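Local coordinates for T-lymphoma invasion and metastasis-inducing protein 1 (Homo sapiens, PDB 4K2P), which probably acts as a Rac-activating guanine nucleotide exchange factor, using its PH-CC-Ex region to bind phosphoinositides and protein partners such as Par-3, at residues V16-H22 / L95-F101; N25-E29 / A238-R243; W70-V76 / F89-S94; D86-C90 / L109-I113; L213-A217 / F231-F236. The protein carries 5 engineered substitutions. All coordinates share one frame; numbering follows the deposited sequence.

Interaction 1: V16-H22 / L95-F101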
# COMPACT_ATOMS: atom_id res chain seq x y z
N VAL A 16 -6.42 -5.59 -16.37
CA VAL A 16 -5.77 -5.99 -15.12
C VAL A 16 -4.53 -6.81 -15.41
O VAL A 16 -4.50 -7.59 -16.37
CB VAL A 16 -6.71 -6.80 -14.21
CG1 VAL A 16 -6.04 -7.10 -12.87
CG2 VAL A 16 -8.03 -6.05 -13.99
N LYS A 17 -3.51 -6.63 -14.58
CA LYS A 17 -2.22 -7.28 -14.77
C LYS A 17 -1.57 -7.48 -13.40
O LYS A 17 -1.44 -6.52 -12.66
CB LYS A 17 -1.36 -6.39 -15.66
CG LYS A 17 -0.03 -6.92 -16.06
CD LYS A 17 0.55 -5.96 -17.07
CE LYS A 17 1.90 -6.39 -17.55
NZ LYS A 17 2.12 -5.93 -18.95
N ASN A 18 -1.19 -8.70 -13.04
CA ASN A 18 -0.40 -8.89 -11.82
C ASN A 18 0.95 -8.19 -11.93
O ASN A 18 1.58 -8.23 -12.98
CB ASN A 18 -0.21 -10.37 -11.51
CG ASN A 18 -1.52 -11.07 -11.23
OD1 ASN A 18 -2.48 -10.46 -10.78
ND2 ASN A 18 -1.55 -12.38 -11.45
N PHE A 19 1.38 -7.56 -10.85
CA PHE A 19 2.54 -6.68 -10.89
C PHE A 19 3.67 -7.14 -9.95
O PHE A 19 4.80 -7.35 -10.40
CB PHE A 19 2.10 -5.25 -10.55
CG PHE A 19 3.19 -4.23 -10.70
CD1 PHE A 19 3.97 -4.20 -11.84
CD2 PHE A 19 3.40 -3.28 -9.71
CE1 PHE A 19 4.97 -3.26 -11.98
CE2 PHE A 19 4.39 -2.34 -9.85
CZ PHE A 19 5.18 -2.33 -10.99
N LEU A 20 3.37 -7.26 -8.67
CA LEU A 20 4.30 -7.82 -7.68
C LEU A 20 3.61 -8.99 -6.99
O LEU A 20 2.39 -9.01 -6.87
CB LEU A 20 4.73 -6.76 -6.67
CG LEU A 20 5.40 -5.53 -7.27
CD1 LEU A 20 5.55 -4.42 -6.26
CD2 LEU A 20 6.76 -5.90 -7.86
N VAL A 21 4.40 -9.95 -6.53
CA VAL A 21 3.89 -11.18 -5.93
C VAL A 21 4.68 -11.53 -4.67
O VAL A 21 5.92 -11.54 -4.68
CB VAL A 21 3.97 -12.38 -6.90
CG1 VAL A 21 3.49 -13.65 -6.22
CG2 VAL A 21 3.13 -12.12 -8.13
N HIS A 22 3.97 -11.82 -3.58
CA HIS A 22 4.62 -12.19 -2.33
C HIS A 22 4.92 -13.69 -2.34
O HIS A 22 4.11 -14.51 -2.77
CB HIS A 22 3.76 -11.79 -1.12
CG HIS A 22 2.62 -12.72 -0.82
ND1 HIS A 22 1.71 -13.13 -1.77
CD2 HIS A 22 2.23 -13.30 0.34
CE1 HIS A 22 0.82 -13.93 -1.21
NE2 HIS A 22 1.11 -14.04 0.07
N LEU A 95 -0.28 -7.81 1.99
CA LEU A 95 0.53 -9.04 1.99
C LEU A 95 1.86 -8.95 1.22
O LEU A 95 2.74 -9.77 1.44
CB LEU A 95 -0.28 -10.19 1.40
CG LEU A 95 -1.59 -10.55 2.11
CD1 LEU A 95 -2.22 -11.78 1.46
CD2 LEU A 95 -1.35 -10.80 3.61
N GLY A 96 2.00 -7.95 0.35
CA GLY A 96 3.20 -7.82 -0.47
C GLY A 96 2.93 -8.04 -1.95
O GLY A 96 3.85 -8.07 -2.76
N ASP A 97 1.65 -8.18 -2.29
CA ASP A 97 1.22 -8.27 -3.69
C ASP A 97 0.88 -6.90 -4.21
O ASP A 97 0.55 -6.01 -3.44
CB ASP A 97 -0.02 -9.14 -3.84
CG ASP A 97 0.17 -10.53 -3.31
OD1 ASP A 97 1.05 -11.22 -3.83
OD2 ASP A 97 -0.57 -10.92 -2.38
N ALA A 98 0.92 -6.74 -5.53
CA ALA A 98 0.42 -5.54 -6.16
C ALA A 98 -0.11 -5.86 -7.56
O ALA A 98 0.32 -6.82 -8.19
CB ALA A 98 1.49 -4.46 -6.22
N PHE A 99 -1.04 -5.03 -8.02
CA PHE A 99 -1.81 -5.28 -9.23
C PHE A 99 -1.94 -3.98 -9.99
O PHE A 99 -2.13 -2.93 -9.38
CB PHE A 99 -3.21 -5.83 -8.90
CG PHE A 99 -3.19 -6.98 -7.94
CD1 PHE A 99 -3.17 -6.76 -6.57
CD2 PHE A 99 -3.20 -8.29 -8.40
CE1 PHE A 99 -3.15 -7.82 -5.68
CE2 PHE A 99 -3.18 -9.36 -7.51
CZ PHE A 99 -3.15 -9.12 -6.14
N LEU A 100 -1.81 -4.03 -11.30
CA LEU A 100 -2.09 -2.88 -12.15
C LEU A 100 -3.50 -2.96 -12.75
O LEU A 100 -3.97 -4.02 -13.12
CB LEU A 100 -1.06 -2.78 -13.27
CG LEU A 100 0.38 -2.53 -12.82
CD1 LEU A 100 1.31 -2.70 -14.00
CD2 LEU A 100 0.54 -1.14 -12.22
N PHE A 101 -4.12 -1.79 -12.88
CA PHE A 101 -5.45 -1.64 -13.44
C PHE A 101 -5.43 -0.48 -14.43
O PHE A 101 -4.79 0.54 -14.17
CB PHE A 101 -6.48 -1.35 -12.35
CG PHE A 101 -6.57 -2.39 -11.28
CD1 PHE A 101 -7.42 -3.48 -11.41
CD2 PHE A 101 -5.83 -2.26 -10.12
CE1 PHE A 101 -7.52 -4.42 -10.40
CE2 PHE A 101 -5.92 -3.20 -9.11
CZ PHE A 101 -6.77 -4.28 -9.25
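The Phe19 ring carries Leu100 CD2 over one face and Ala98 CB at its edge, while its CD1 lies 3.7 Å from Leu100 CD1. On the sheet face that also holds Val16 and Phe101, the Phe99 ring turns its edge to the Asn18 amide: CD2 of Phe99 is 3.3 Å from Asn18 OD1, with the two planes 73° apart. The His22 ring, described in one of its two modelled conformers, has Leu95 CB over one face. Asp97 OD1 accepts from His22 N at 3.0 Å and, in that conformer, from His22 ND1 at 2.9 Å; both donors approach from the same face of the carboxylate. With Asp97 CG beside its own backbone N (chi1 -57°), the carboxylate reaches strand 16-22. Replacing the aspartate with an alanine would probably leave the His22 N-H without its acceptor and remove the side-chain link to strand 16-22. Lys17 and Leu100 exchange two backbone bonds. Farther along, Ala98 O receives both Phe19 N (3.0 Å) and Leu20 N (3.1 Å), and Ala98 N returns a bond to Leu20 O. This doubled pairing is a classic beta bulge within the antiparallel sheet of a PH domain.

Interaction 2: N25-E29 / A238-R243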
# COMPACT_ATOMS: atom_id res chain seq x y z
N ASN A 25 9.34 -16.66 2.92
CA ASN A 25 10.44 -16.00 3.60
C ASN A 25 10.44 -14.48 3.46
O ASN A 25 11.50 -13.85 3.46
CB ASN A 25 11.77 -16.56 3.09
CG ASN A 25 12.85 -16.58 4.16
OD1 ASN A 25 12.57 -16.80 5.34
ND2 ASN A 25 14.09 -16.33 3.76
N LYS A 26 9.25 -13.91 3.29
CA LYS A 26 9.07 -12.46 3.31
C LYS A 26 9.62 -11.77 2.06
O LYS A 26 10.00 -10.60 2.12
CB LYS A 26 9.72 -11.85 4.56
CG LYS A 26 9.31 -12.50 5.87
CD LYS A 26 10.09 -11.93 7.04
CE LYS A 26 9.73 -12.61 8.36
NZ LYS A 26 8.33 -12.33 8.79
N LYS A 27 9.62 -12.48 0.93
CA LYS A 27 10.17 -11.94 -0.31
C LYS A 27 9.10 -11.38 -1.22
O LYS A 27 7.99 -11.86 -1.23
CB LYS A 27 10.93 -13.02 -1.09
CG LYS A 27 12.18 -13.56 -0.43
CD LYS A 27 13.04 -14.32 -1.44
CE LYS A 27 12.30 -15.50 -2.10
NZ LYS A 27 12.11 -16.67 -1.18
N VAL A 28 9.41 -10.29 -1.91
CA VAL A 28 8.58 -9.80 -3.00
C VAL A 28 9.33 -10.08 -4.31
O VAL A 28 10.55 -9.92 -4.36
CB VAL A 28 8.28 -8.31 -2.87
CG1 VAL A 28 7.41 -7.85 -4.03
CG2 VAL A 28 7.57 -8.02 -1.55
N GLU A 29 8.61 -10.49 -5.34
CA GLU A 29 9.19 -10.68 -6.67
C GLU A 29 8.29 -10.04 -7.72
O GLU A 29 7.09 -9.87 -7.51
CB GLU A 29 9.37 -12.16 -6.99
CG GLU A 29 10.48 -12.83 -6.20
CD GLU A 29 10.63 -14.29 -6.55
OE1 GLU A 29 9.90 -14.76 -7.45
OE2 GLU A 29 11.47 -14.98 -5.93
N ALA A 238 4.88 -2.79 -0.96
CA ALA A 238 4.88 -4.24 -1.08
C ALA A 238 5.99 -4.86 -0.22
O ALA A 238 5.80 -5.88 0.43
CB ALA A 238 5.03 -4.67 -2.53
N LEU A 239 7.16 -4.23 -0.24
CA LEU A 239 8.31 -4.72 0.50
C LEU A 239 8.07 -4.63 2.00
O LEU A 239 8.37 -5.56 2.74
CB LEU A 239 9.56 -3.93 0.09
CG LEU A 239 10.05 -4.23 -1.32
CD1 LEU A 239 10.99 -3.14 -1.81
CD2 LEU A 239 10.74 -5.59 -1.36
N VAL A 240 7.49 -3.53 2.44
CA VAL A 240 7.21 -3.33 3.85
C VAL A 240 6.14 -4.30 4.34
O VAL A 240 6.28 -4.89 5.41
CB VAL A 240 6.78 -1.89 4.14
CG1 VAL A 240 6.22 -1.75 5.58
CG2 VAL A 240 7.94 -0.94 3.95
N ALA A 241 5.08 -4.46 3.55
CA ALA A 241 3.96 -5.30 3.95
C ALA A 241 4.38 -6.76 4.01
O ALA A 241 3.87 -7.53 4.82
CB ALA A 241 2.79 -5.12 2.98
N ALA A 242 5.32 -7.14 3.15
CA ALA A 242 5.78 -8.52 3.10
C ALA A 242 6.51 -8.93 4.39
O ALA A 242 6.72 -10.12 4.65
CB ALA A 242 6.69 -8.73 1.91
N ARG A 243 6.91 -7.95 5.20
CA ARG A 243 7.58 -8.26 6.47
C ARG A 243 6.63 -8.74 7.55
O ARG A 243 7.05 -9.38 8.51
CB ARG A 243 8.33 -7.04 6.98
CG ARG A 243 9.39 -6.53 6.04
CD ARG A 243 9.86 -5.18 6.50
NE ARG A 243 10.74 -4.54 5.53
CZ ARG A 243 11.17 -3.29 5.65
NH1 ARG A 243 10.80 -2.55 6.69
NH2 ARG A 243 11.96 -2.79 4.72
O HOH W 1 10.30 -7.40 1.81
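Val28, on the second strand of the PH-domain hairpin formed by strands 10-23 and 27-30, packs against Ala238, Leu239 and Ala242 toward the C-terminal end of helix 233-241, so that the contact joins the PH sheet to the CC-Ex domain. The valine does most of the apolar work. Its CG2 lies 3.6 Å from Ala242 CB and also sits 3.4 Å from Ala238 O, a carbonyl already engaged by Ala242 N in the helix. Leu239 bends its end inward, bringing CD2 4.0 Å from Val28 CB, and Leu20 and Leu228 add further apolar cover to Val28. Beside this patch the chemistry turns polar. Water 1 donates to Lys26 O at 3.2 Å and to Leu239 O at 2.8 Å, thereby satisfying two carbonyls that do not meet directly. Lys26 has a left-handed backbone conformation and runs its aliphatic chain past Ala242 O, which is 3.5 Å from Lys26 CB. Arg243 sends its guanidinium elsewhere, to a salt bridge with Glu186, and contributes its backbone oxygen here. The lysine chain is extended until a final bend at chi4 (-67°), which lets Lys26 NZ donate a hydrogen bond to Arg243 O at 3.2 Å, the ammonium lying 43° out of the carbonyl plane.

Interaction 3: W70-V76 / F89-S94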
# COMPACT_ATOMS: atom_id res chain seq x y z
N TRP A 70 -8.30 -9.63 -1.69
CA TRP A 70 -8.58 -8.97 -0.42
C TRP A 70 -7.77 -7.68 -0.32
O TRP A 70 -6.55 -7.72 -0.43
CB TRP A 70 -8.24 -9.92 0.72
CG TRP A 70 -8.57 -9.43 2.09
CD1 TRP A 70 -9.77 -8.94 2.53
CD2 TRP A 70 -7.70 -9.41 3.22
NE1 TRP A 70 -9.69 -8.61 3.86
CE2 TRP A 70 -8.42 -8.89 4.31
CE3 TRP A 70 -6.36 -9.78 3.42
CZ2 TRP A 70 -7.86 -8.73 5.57
CZ3 TRP A 70 -5.80 -9.62 4.67
CH2 TRP A 70 -6.55 -9.10 5.73
N VAL A 71 -8.43 -6.55 -0.10
CA VAL A 71 -7.76 -5.26 -0.21
C VAL A 71 -7.80 -4.44 1.07
O VAL A 71 -7.54 -3.23 1.03
CB VAL A 71 -8.37 -4.40 -1.36
CG1 VAL A 71 -8.29 -5.16 -2.67
CG2 VAL A 71 -9.79 -4.01 -1.06
N GLU A 72 -8.10 -5.07 2.20
CA GLU A 72 -7.99 -4.39 3.49
C GLU A 72 -6.57 -3.87 3.65
O GLU A 72 -5.62 -4.56 3.29
CB GLU A 72 -8.34 -5.31 4.67
CG GLU A 72 -9.79 -5.21 5.13
CD GLU A 72 -10.10 -6.05 6.38
OE1 GLU A 72 -9.24 -6.17 7.28
OE2 GLU A 72 -11.22 -6.61 6.45
N ASN A 73 -6.43 -2.64 4.13
CA ASN A 73 -5.13 -2.04 4.42
C ASN A 73 -4.23 -1.95 3.19
O ASN A 73 -3.01 -2.08 3.28
CB ASN A 73 -4.43 -2.81 5.55
CG ASN A 73 -5.15 -2.68 6.88
OD1 ASN A 73 -5.54 -1.59 7.29
ND2 ASN A 73 -5.33 -3.80 7.56
N SER A 74 -4.84 -1.68 2.04
CA SER A 74 -4.12 -1.48 0.79
C SER A 74 -3.78 -0.01 0.55
O SER A 74 -4.27 0.88 1.23
CB SER A 74 -4.95 -2.00 -0.38
OG SER A 74 -5.07 -3.41 -0.33
N ILE A 75 -2.92 0.22 -0.44
CA ILE A 75 -2.70 1.55 -0.98
C ILE A 75 -2.95 1.48 -2.48
O ILE A 75 -2.59 0.51 -3.13
CB ILE A 75 -1.26 2.05 -0.71
CG1 ILE A 75 -1.03 2.29 0.78
CG2 ILE A 75 -1.00 3.36 -1.47
CD1 ILE A 75 0.44 2.52 1.16
N VAL A 76 -3.55 2.52 -3.02
CA VAL A 76 -3.76 2.62 -4.45
C VAL A 76 -3.09 3.93 -4.88
O VAL A 76 -3.23 4.95 -4.20
CB VAL A 76 -5.25 2.62 -4.85
CG1 VAL A 76 -5.39 2.45 -6.35
CG2 VAL A 76 -6.00 1.50 -4.13
N PHE A 89 -3.65 2.65 -12.62
CA PHE A 89 -3.40 2.76 -11.18
C PHE A 89 -2.95 1.41 -10.64
O PHE A 89 -3.16 0.40 -11.28
CB PHE A 89 -4.62 3.29 -10.42
CG PHE A 89 -5.89 2.49 -10.61
CD1 PHE A 89 -6.71 2.72 -11.70
CD2 PHE A 89 -6.29 1.57 -9.66
CE1 PHE A 89 -7.89 2.00 -11.86
CE2 PHE A 89 -7.46 0.86 -9.81
CZ PHE A 89 -8.27 1.08 -10.90
N CYS A 90 -2.32 1.43 -9.47
CA CYS A 90 -1.68 0.25 -8.90
C CYS A 90 -2.17 0.06 -7.47
O CYS A 90 -2.09 0.99 -6.66
CB CYS A 90 -0.16 0.38 -8.93
SG CYS A 90 0.74 -1.01 -8.20
N LEU A 91 -2.71 -1.11 -7.17
CA LEU A 91 -3.07 -1.47 -5.80
C LEU A 91 -1.99 -2.36 -5.22
O LEU A 91 -1.61 -3.35 -5.84
CB LEU A 91 -4.43 -2.18 -5.76
CG LEU A 91 -4.98 -2.50 -4.36
CD1 LEU A 91 -6.49 -2.44 -4.32
CD2 LEU A 91 -4.53 -3.87 -3.87
N SER A 92 -1.49 -2.01 -4.05
CA SER A 92 -0.62 -2.90 -3.29
C SER A 92 -1.35 -3.26 -2.00
O SER A 92 -1.82 -2.39 -1.29
CB SER A 92 0.74 -2.26 -3.00
OG SER A 92 0.59 -0.91 -2.58
N ASN A 93 -1.43 -4.55 -1.70
CA ASN A 93 -2.25 -5.02 -0.59
C ASN A 93 -1.44 -5.16 0.69
O ASN A 93 -0.30 -4.72 0.75
CB ASN A 93 -2.94 -6.34 -0.96
CG ASN A 93 -1.97 -7.50 -1.05
OD1 ASN A 93 -0.76 -7.33 -0.94
ND2 ASN A 93 -2.51 -8.70 -1.24
N SER A 94 -2.03 -5.77 1.71
CA SER A 94 -1.38 -5.88 3.01
C SER A 94 -0.39 -7.04 3.07
O SER A 94 0.25 -7.24 4.09
CB SER A 94 -2.43 -6.01 4.11
OG SER A 94 -3.13 -7.24 3.99
O HOH W 2 -5.00 -6.63 1.63
O HOH W 3 -0.00 1.18 -4.37
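Ile75 and Ser92 satisfy each other's backbone twice: Ile75 N donates to Ser92 O at 3.0 Å, and Ser92 N to Ile75 O at 2.9 Å, both bonds fairly straight. Ile75 O has a second donor in water 3, 2.9 Å away. The same water is hydrogen-bonded to Ser92 OG at 2.8 Å, and that hydroxyl also has His237 ND1 as a partner. Val76 N and Ser74 O find their mates outside the pair, in His117 NE2 and Tyr198 OH. The Ile75-Ser92 pair belongs to the antiparallel hairpin of strands 75-78 and 88-92 in the PH-domain sheet, which is entered through a type II beta turn from Val71 to Ser74. Within the turn, Ser74 OG donates to Val71 O at 2.8 Å from 51° above the carbonyl plane, whereas the Ser74 N bond to that oxygen is weak. Ser74 OG stays beside its backbone N (chi1 -68°), a torsion that folds it back over the turn. Water 2 gathers the other end: it donates to Trp70 O and to Glu72 O and accepts from Ser94 N at 3.1 Å. Asn93 OD1 receives Asp97 N. On the apolar side, the Leu91 and Val71 side chains cross at about a right angle, with Leu91 CD1 3.7 Å from Val71 CG1 and also touching Val76 CG2. The Val76 and Phe89 side chains lie side by side, with Val76 CG1 3.5 Å from Phe89 CD2.

Interaction 4: D86-C90 / L109-I113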
# COMPACT_ATOMS: atom_id res chain seq x y z
N ASP A 86 -2.16 5.01 -20.60
CA ASP A 86 -2.74 6.06 -19.77
C ASP A 86 -3.78 5.47 -18.81
O ASP A 86 -4.31 4.39 -19.04
CB ASP A 86 -3.39 7.15 -20.64
CG ASP A 86 -2.37 7.99 -21.40
OD1 ASP A 86 -1.24 8.17 -20.89
OD2 ASP A 86 -2.70 8.47 -22.50
N PHE A 87 -4.04 6.19 -17.72
CA PHE A 87 -5.09 5.85 -16.76
C PHE A 87 -4.85 4.53 -16.06
O PHE A 87 -5.79 3.78 -15.77
CB PHE A 87 -6.44 5.86 -17.47
CG PHE A 87 -6.65 7.07 -18.32
CD1 PHE A 87 -6.36 8.33 -17.81
CD2 PHE A 87 -7.09 6.96 -19.62
CE1 PHE A 87 -6.53 9.46 -18.59
CE2 PHE A 87 -7.26 8.09 -20.40
CZ PHE A 87 -6.97 9.34 -19.88
N VAL A 88 -3.59 4.27 -15.75
CA VAL A 88 -3.19 3.12 -14.96
C VAL A 88 -3.14 3.51 -13.48
O VAL A 88 -2.70 4.60 -13.15
CB VAL A 88 -1.81 2.58 -15.41
CG1 VAL A 88 -1.36 1.41 -14.54
CG2 VAL A 88 -1.87 2.16 -16.87
N PHE A 89 -3.65 2.65 -12.62
CA PHE A 89 -3.40 2.76 -11.18
C PHE A 89 -2.95 1.41 -10.64
O PHE A 89 -3.16 0.40 -11.28
CB PHE A 89 -4.62 3.29 -10.42
CG PHE A 89 -5.89 2.49 -10.61
CD1 PHE A 89 -6.71 2.72 -11.70
CD2 PHE A 89 -6.29 1.57 -9.66
CE1 PHE A 89 -7.89 2.00 -11.86
CE2 PHE A 89 -7.46 0.86 -9.81
CZ PHE A 89 -8.27 1.08 -10.90
N CYS A 90 -2.32 1.43 -9.47
CA CYS A 90 -1.68 0.25 -8.90
C CYS A 90 -2.17 0.06 -7.47
O CYS A 90 -2.09 0.99 -6.66
CB CYS A 90 -0.16 0.38 -8.93
SG CYS A 90 0.74 -1.01 -8.20
N LEU A 109 -10.38 7.03 -12.90
CA LEU A 109 -9.25 6.56 -12.12
C LEU A 109 -9.38 7.08 -10.69
O LEU A 109 -9.23 6.32 -9.74
CB LEU A 109 -7.93 7.01 -12.75
CG LEU A 109 -6.64 6.65 -12.02
CD1 LEU A 109 -5.51 6.51 -13.02
CD2 LEU A 109 -6.27 7.69 -10.98
N GLU A 110 -9.66 8.36 -10.56
CA GLU A 110 -9.79 8.98 -9.25
C GLU A 110 -10.96 8.38 -8.49
O GLU A 110 -10.92 8.26 -7.28
CB GLU A 110 -9.99 10.49 -9.37
CG GLU A 110 -8.72 11.27 -9.70
CD GLU A 110 -9.01 12.69 -10.18
OE1 GLU A 110 -10.20 13.07 -10.24
OE2 GLU A 110 -8.05 13.43 -10.48
N ASN A 111 -12.02 8.00 -9.20
CA ASN A 111 -13.17 7.39 -8.56
C ASN A 111 -12.86 6.01 -7.99
O ASN A 111 -13.37 5.64 -6.94
CB ASN A 111 -14.35 7.31 -9.53
CG ASN A 111 -15.02 8.65 -9.74
OD1 ASN A 111 -14.92 9.55 -8.90
ND2 ASN A 111 -15.72 8.79 -10.86
N TRP A 112 -12.03 5.25 -8.70
CA TRP A 112 -11.61 3.94 -8.22
C TRP A 112 -10.73 4.09 -6.99
O TRP A 112 -10.87 3.34 -6.02
CB TRP A 112 -10.88 3.17 -9.33
CG TRP A 112 -11.80 2.33 -10.18
CD1 TRP A 112 -12.17 2.57 -11.48
CD2 TRP A 112 -12.46 1.13 -9.79
NE1 TRP A 112 -13.04 1.58 -11.91
CE2 TRP A 112 -13.22 0.69 -10.89
CE3 TRP A 112 -12.49 0.38 -8.61
CZ2 TRP A 112 -13.99 -0.47 -10.85
CZ3 TRP A 112 -13.27 -0.77 -8.57
CH2 TRP A 112 -14.00 -1.18 -9.68
N ILE A 113 -9.82 5.06 -7.01
CA ILE A 113 -8.94 5.28 -5.88
C ILE A 113 -9.77 5.67 -4.66
O ILE A 113 -9.55 5.17 -3.56
CB ILE A 113 -7.88 6.37 -6.18
CG1 ILE A 113 -6.86 5.82 -7.19
CG2 ILE A 113 -7.15 6.78 -4.90
CD1 ILE A 113 -5.78 6.79 -7.59
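Phe87 and Leu109 make the nearest backbone approach, 6.3 Å between their CA atoms, where strand 88-90 and helix 109-113 run almost in the same direction. Their axes are 9.4 Å apart at closest and inclined by only 15°, a spacing that leaves room for one layer of side chains. Phe87 has a left-handed backbone conformation just ahead of the strand. Leu109 extends from the helix toward the strand with CG anti to its N (chi1 178°), and its CD1 lies 3.4 Å from Val88 O and 3.7 Å from Phe87 C, against the strand backbone. The Phe89 side chain passes Leu109 in the opposite direction, its CD1 3.9 Å from Leu109 CG. Farther along the helix, Phe89 CZ comes 3.7 Å from Trp112 CB. The phenyl ring and the five-membered ring of the indole are inclined by 22°, but they are slid apart, with centroids separated by 5.5 Å, and barely overlap. Phe89 also meets the Phe101 ring, while Trp112 forms a cation-pi contact with Lys10. Helix 106-128 is the C-terminal helix of the PH domain, which caps one end of its barrel, and Trp112 probably corresponds to the nearly invariant tryptophan of that helix. No hydrogen bond crosses between the segments, so the direct contact is one of hydrocarbon and aromatic surfaces, whose burial from water is likely to supply most of the attraction.

Interaction 5: L213-A217 / F231-F236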
# COMPACT_ATOMS: atom_id res chain seq x y z
N LEU A 213 7.49 10.14 0.64
CA LEU A 213 7.51 8.82 1.27
C LEU A 213 8.75 8.05 0.85
O LEU A 213 9.39 7.41 1.68
CB LEU A 213 6.26 8.01 0.92
CG LEU A 213 6.23 6.58 1.46
CD1 LEU A 213 6.22 6.56 2.99
CD2 LEU A 213 5.03 5.82 0.92
N LEU A 214 9.06 8.08 -0.44
CA LEU A 214 10.17 7.29 -0.95
C LEU A 214 11.50 7.66 -0.31
O LEU A 214 12.40 6.83 -0.20
CB LEU A 214 10.28 7.41 -2.47
CG LEU A 214 9.35 6.47 -3.21
CD1 LEU A 214 9.26 6.86 -4.66
CD2 LEU A 214 9.83 5.02 -3.07
N ALA A 215 11.64 8.92 0.09
CA ALA A 215 12.87 9.38 0.73
C ALA A 215 13.13 8.65 2.05
O ALA A 215 14.25 8.65 2.54
CB ALA A 215 12.81 10.88 0.95
N PHE A 216 12.10 8.03 2.63
CA PHE A 216 12.25 7.29 3.88
C PHE A 216 12.70 5.85 3.68
O PHE A 216 12.97 5.15 4.65
CB PHE A 216 10.93 7.30 4.66
CG PHE A 216 10.60 8.62 5.27
CD1 PHE A 216 11.37 9.12 6.31
CD2 PHE A 216 9.54 9.38 4.80
CE1 PHE A 216 11.08 10.34 6.87
CE2 PHE A 216 9.25 10.60 5.35
CZ PHE A 216 10.03 11.09 6.39
N ALA A 217 12.77 5.40 2.43
CA ALA A 217 13.25 4.05 2.16
C ALA A 217 14.72 3.93 2.56
O ALA A 217 15.56 4.73 2.15
CB ALA A 217 13.07 3.69 0.69
N PHE A 231 11.00 1.54 -8.54
CA PHE A 231 11.07 2.42 -7.38
C PHE A 231 9.82 3.27 -7.36
O PHE A 231 9.70 4.23 -8.11
CB PHE A 231 12.29 3.34 -7.43
CG PHE A 231 13.60 2.63 -7.34
CD1 PHE A 231 14.14 1.99 -8.45
CD2 PHE A 231 14.32 2.61 -6.15
CE1 PHE A 231 15.36 1.34 -8.37
CE2 PHE A 231 15.54 1.96 -6.07
CZ PHE A 231 16.05 1.32 -7.17
N SER A 232 8.89 2.92 -6.48
CA SER A 232 7.62 3.61 -6.39
C SER A 232 7.02 3.37 -5.02
O SER A 232 7.47 2.51 -4.28
CB SER A 232 6.67 3.11 -7.47
OG SER A 232 6.28 1.78 -7.16
N VAL A 233 6.00 4.14 -4.69
CA VAL A 233 5.26 3.92 -3.46
C VAL A 233 4.73 2.50 -3.43
O VAL A 233 4.71 1.88 -2.38
CB VAL A 233 4.09 4.92 -3.33
CG1 VAL A 233 3.19 4.57 -2.15
CG2 VAL A 233 4.65 6.33 -3.16
N SER A 234 4.33 1.97 -4.57
CA SER A 234 3.73 0.63 -4.62
C SER A 234 4.72 -0.48 -4.28
O SER A 234 4.36 -1.44 -3.59
CB SER A 234 3.11 0.37 -5.99
OG SER A 234 2.03 1.25 -6.23
N SER A 235 5.95 -0.39 -4.79
CA SER A 235 6.95 -1.41 -4.50
C SER A 235 7.48 -1.26 -3.07
O SER A 235 7.80 -2.24 -2.41
CB SER A 235 8.09 -1.33 -5.51
OG SER A 235 8.77 -0.09 -5.43
N PHE A 236 7.57 -0.02 -2.61
CA PHE A 236 7.99 0.29 -1.25
C PHE A 236 7.00 -0.36 -0.29
O PHE A 236 7.38 -1.07 0.63
CB PHE A 236 8.05 1.81 -1.06
CG PHE A 236 8.64 2.27 0.24
CD1 PHE A 236 9.21 1.39 1.15
CD2 PHE A 236 8.63 3.62 0.56
CE1 PHE A 236 9.75 1.84 2.34
CE2 PHE A 236 9.17 4.08 1.75
CZ PHE A 236 9.73 3.19 2.64
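Leu213 O accepts Phe216 N at 2.9 Å; the oxygen also lies at the edge of the Phe236 ring, in its plane, 3.3 Å from Phe236 CE2. Over one face of that ring sits Ala217 CB, a CH-pi contact 4.1 Å from the centroid and 17° off the normal. A chi1 of -172° swings the Phe236 ring away from its own backbone N and across to segment 213-217. Leu213 CG touches Phe236 CE2 at 3.9 Å, and Leu214 CD2 adds a further contact. Leu213 CD2 meets Val233 CG1 at 3.8 Å, the two side chains crossing at about a right angle. Met190 and Thr221 also touch the phenylalanine. Substituting an alanine for Phe236 would probably open a gap beside Leu213 and leave Ala217 CB without its aromatic partner. Leu214 CD2 rests against Ser232 O, 3.7 Å away, at the start of helix 233-241, where Ser232 is the N-cap, its OG accepting from Ser235 N at 3.2 Å. Segment 213-217 contains a type I beta turn from Leu214 to Ala217, closed by Ala217 N to Leu214 O. This beta turn thus packs on the N-capped first turn of helix 233-241, within the helical CC-Ex domain.

How the interactions relate
Interactions 3 and 4 are the most buried and share Phe89 and Cys90 on strand 88-92, one binding that strand to its hairpin partner, the other to helix 106-128. Interaction 1 continues the same sheet, since Phe99 N bonds to Leu91 O across neighbouring strands, but its His22 end is exposed. Backbone hydrogen bonds dominate interactions 1 and 3, whereas interactions 4 and 5 have none between their segments and rely on aromatic and aliphatic packing. Interactions 2 and 5 use opposite ends of helix 233-241; interaction 5 stays within the CC-Ex domain, while interaction 2 reaches the PH sheet, partly through water. Leu20 touches both Ala238 and Ser235, tying these helical contacts to interaction 1.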